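Local structure of protein S100-A5 (Homo sapiens, 6WN7) at residues L30-R34 against Q68-F72. The protein binds calcium, zinc and copper ions as a homodimeric EF-hand protein of the S100 family, with calcium and copper competing for the same sites. The protein carries 2 engineered substitutions. Sequence-based numbering, arbitrary orientation.
Sequences LTLSR and QEIDF. With CA (calcium ion), chain K; CA (calcium ion), chain L.
Leu32 and Ile70 form the single antiparallel bridge that couples the two calcium loops of an EF-hand pair. Leu32 N reaches Ile70 O at 2.8 Å, almost straight (176° at the hydrogen), and Ile70 N returns a bond to Leu32 O. On one side Leu32 CB packs on Ile70 CB (4.0 Å). On the other, the Thr31 hydroxyl donates to Glu69 OE2 (2.8 Å) from above the carboxylate plane; Glu69 curls back through a bend at chi2 (-82°). Water 3, a ligand of the calcium ion of chain K, also donates to Glu69 OE2. A valine in place of Thr31 lacks the hydroxyl, and the Glu69 carboxylate, still held by water 3, would probably be freer to turn. Just before the bridge residues, Thr31 O lies 2.4 Å from that ion and Glu69 O 2.3 Å from the calcium of chain L, among ligands that include Glu36 and Glu74 respectively. Water 1 links Leu30 O to Phe72 N, water 2 Gln68 O to Arg34 N. Ser33, its OG also hydrogen-bonded to Glu26, and Asp71, partnered by Glu74, N-cap helices 34-44 and 72-93; Leu32 packs on helix 7-23, Ile70 on helix 52-62, both on Tyr75 of helix 72-93.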
ATOM      1  N   LEU B  30      12.611  13.818   0.808  1.00 11.02           N
ATOM      2  CA  LEU B  30      11.681  13.034   0.008  1.00 11.03           C
ATOM      3  C   LEU B  30      12.104  11.579  -0.147  1.00 11.36           C
ATOM      4  O   LEU B  30      11.435  10.825  -0.860  1.00 12.18           O
ATOM      5  CB  LEU B  30      11.538  13.644  -1.394  1.00 11.06           C
ATOM      6  CG  LEU B  30      11.089  15.094  -1.508  1.00 14.28           C
ATOM      7  CD1 LEU B  30      11.039  15.578  -2.929  1.00 15.13           C
ATOM      8  CD2 LEU B  30       9.738  15.266  -0.861  1.00 17.62           C
ATOM      9  N   THR B  31      13.207  11.172   0.470  1.00 10.95           N
ATOM     10  CA  THR B  31      13.700   9.813   0.350  1.00 11.75           C
ATOM     11  C   THR B  31      14.167   9.339   1.719  1.00 10.90           C
ATOM     12  O   THR B  31      14.582  10.139   2.556  1.00 11.55           O
ATOM     13  CB  THR B  31      14.851   9.683  -0.675  1.00 13.08           C
ATOM     14  OG1 THR B  31      15.883  10.615  -0.373  1.00 16.73           O
ATOM     15  CG2 THR B  31      14.382   9.941  -2.084  1.00 13.87           C
ATOM     16  N   LEU B  32      14.094   8.027   1.925  1.00 10.89           N
ATOM     17  CA  LEU B  32      14.574   7.389   3.139  1.00 10.89           C
ATOM     18  C   LEU B  32      16.009   6.918   2.947  1.00 10.85           C
ATOM     19  O   LEU B  32      16.293   6.119   2.060  1.00 13.11           O
ATOM     20  CB  LEU B  32      13.732   6.158   3.457  1.00 10.95           C
ATOM     21  CG  LEU B  32      12.261   6.334   3.770  1.00 10.95           C
ATOM     22  CD1 LEU B  32      11.554   5.061   3.524  1.00 12.15           C
ATOM     23  CD2 LEU B  32      12.080   6.736   5.189  1.00 10.98           C
ATOM     24  N   SER B  33      16.899   7.382   3.798  1.00 11.35           N
ATOM     25  CA  SER B  33      18.211   6.786   3.880  1.00 11.65           C
ATOM     26  C   SER B  33      18.096   5.386   4.499  1.00 13.75           C
ATOM     27  O   SER B  33      17.028   4.951   4.933  1.00 13.77           O
ATOM     28  CB  SER B  33      19.117   7.689   4.713  1.00 13.64           C
ATOM     29  OG  SER B  33      18.664   7.791   6.058  1.00 13.30           O
ATOM     30  N   ARG B  34      19.214   4.664   4.526  1.00 13.58           N
ATOM     31  CA  ARG B  34      19.220   3.398   5.228  1.00 10.85           C
ATOM     32  C   ARG B  34      18.890   3.600   6.703  1.00 10.88           C
ATOM     33  O   ARG B  34      18.126   2.825   7.274  1.00 12.16           O
ATOM     34  CB  ARG B  34      20.559   2.701   5.049  1.00 14.49           C
ATOM     35  CG  ARG B  34      20.528   1.220   5.474  1.00 19.02           C
ATOM     36  CD  ARG B  34      21.928   0.596   5.477  1.00 21.63           C
ATOM     37  NE  ARG B  34      22.006  -0.654   6.234  1.00 20.53           N
ATOM     38  CZ  ARG B  34      22.133  -0.733   7.558  1.00 18.16           C
ATOM     39  NH1 ARG B  34      22.196  -1.917   8.148  1.00 18.09           N
ATOM     40  NH2 ARG B  34      22.194   0.368   8.298  1.00 19.59           N
ATOM     41  N   GLN B  68      21.171   4.819  -2.908  1.00 16.01           N
ATOM     42  CA  GLN B  68      21.210   4.567  -1.467  1.00 15.75           C
ATOM     43  C   GLN B  68      20.104   5.302  -0.721  1.00 15.63           C
ATOM     44  O   GLN B  68      20.199   5.538   0.487  1.00 18.13           O
ATOM     45  CB  GLN B  68      22.591   4.838  -0.863  1.00 18.80           C
ATOM     46  CG  GLN B  68      23.612   3.715  -1.132  1.00 18.93           C
ATOM     47  CD  GLN B  68      23.925   3.542  -2.614  1.00 16.52           C
ATOM     48  OE1 GLN B  68      24.472   4.440  -3.256  1.00 18.54           O
ATOM     49  NE2 GLN B  68      23.574   2.391  -3.158  1.00 17.71           N
ATOM     50  N   GLU B  69      19.046   5.643  -1.432  1.00 14.24           N
ATOM     51  CA  GLU B  69      17.875   6.267  -0.861  1.00 12.45           C
ATOM     52  C   GLU B  69      16.672   5.509  -1.382  1.00 13.28           C
ATOM     53  O   GLU B  69      16.681   5.015  -2.509  1.00 14.38           O
ATOM     54  CB  GLU B  69      17.751   7.714  -1.319  1.00 14.64           C
ATOM     55  CG  GLU B  69      18.940   8.571  -1.003  1.00 17.56           C
ATOM     56  CD  GLU B  69      18.935   9.100   0.421  1.00 18.87           C
ATOM     57  OE1 GLU B  69      20.023   9.445   0.916  1.00 21.02           O
ATOM     58  OE2 GLU B  69      17.856   9.174   1.037  1.00 17.45           O
ATOM     59  N   ILE B  70      15.635   5.435  -0.556  1.00 13.14           N
ATOM     60  CA  ILE B  70      14.371   4.784  -0.898  1.00 14.72           C
ATOM     61  C   ILE B  70      13.338   5.878  -1.102  1.00 10.90           C
ATOM     62  O   ILE B  70      12.912   6.513  -0.136  1.00 10.91           O
ATOM     63  CB  ILE B  70      13.917   3.821   0.209  1.00 10.88           C
ATOM     64  CG1 ILE B  70      15.033   2.835   0.525  1.00 15.96           C
ATOM     65  CG2 ILE B  70      12.647   3.090  -0.182  1.00 12.33           C
ATOM     66  CD1 ILE B  70      15.588   2.144  -0.681  1.00 19.31           C
ATOM     67  N   ASP B  71      12.909   6.084  -2.339  1.00 11.87           N
ATOM     68  CA  ASP B  71      11.881   7.065  -2.653  1.00 11.93           C
ATOM     69  C   ASP B  71      10.501   6.442  -2.487  1.00 11.74           C
ATOM     70  O   ASP B  71      10.365   5.257  -2.210  1.00 12.65           O
ATOM     71  CB  ASP B  71      12.104   7.668  -4.043  1.00 14.47           C
ATOM     72  CG  ASP B  71      11.938   6.667  -5.184  1.00 16.64           C
ATOM     73  OD1 ASP B  71      11.517   5.524  -4.938  1.00 19.42           O
ATOM     74  OD2 ASP B  71      12.211   7.053  -6.349  1.00 17.87           O
ATOM     75  N   PHE B  72       9.459   7.254  -2.619  1.00 11.05           N
ATOM     76  CA  PHE B  72       8.144   6.715  -2.311  1.00 11.10           C
ATOM     77  C   PHE B  72       7.780   5.553  -3.229  1.00 11.11           C
ATOM     78  O   PHE B  72       7.094   4.624  -2.810  1.00 12.11           O
ATOM     79  CB  PHE B  72       7.085   7.808  -2.364  1.00 11.16           C
ATOM     80  CG  PHE B  72       5.740   7.342  -1.908  1.00 11.22           C
ATOM     81  CD1 PHE B  72       5.455   7.239  -0.569  1.00 12.62           C
ATOM     82  CD2 PHE B  72       4.765   6.991  -2.814  1.00 11.58           C
ATOM     83  CE1 PHE B  72       4.234   6.798  -0.154  1.00 12.45           C
ATOM     84  CE2 PHE B  72       3.544   6.551  -2.394  1.00 11.78           C
ATOM     85  CZ  PHE B  72       3.283   6.447  -1.063  1.00 11.33           C
TER
HETATM   86 CA    CA K 101      15.745  11.534   4.108  1.00 12.02          CA
HETATM   87 CA    CA L 102      16.578   4.850  -4.766  1.00 16.39          CA
HETATM   88  O   HOH W   1       9.900  10.083  -2.979  1.00 15.02           O
HETATM   89  O   HOH W   2      21.463   5.288   2.784  1.00 20.58           O
HETATM   90  O   HOH W   3      17.615  10.687   2.999  1.00 15.99           O
HETATM   91  O   HOH W   4      15.752   6.942  -5.253  1.00 21.10           O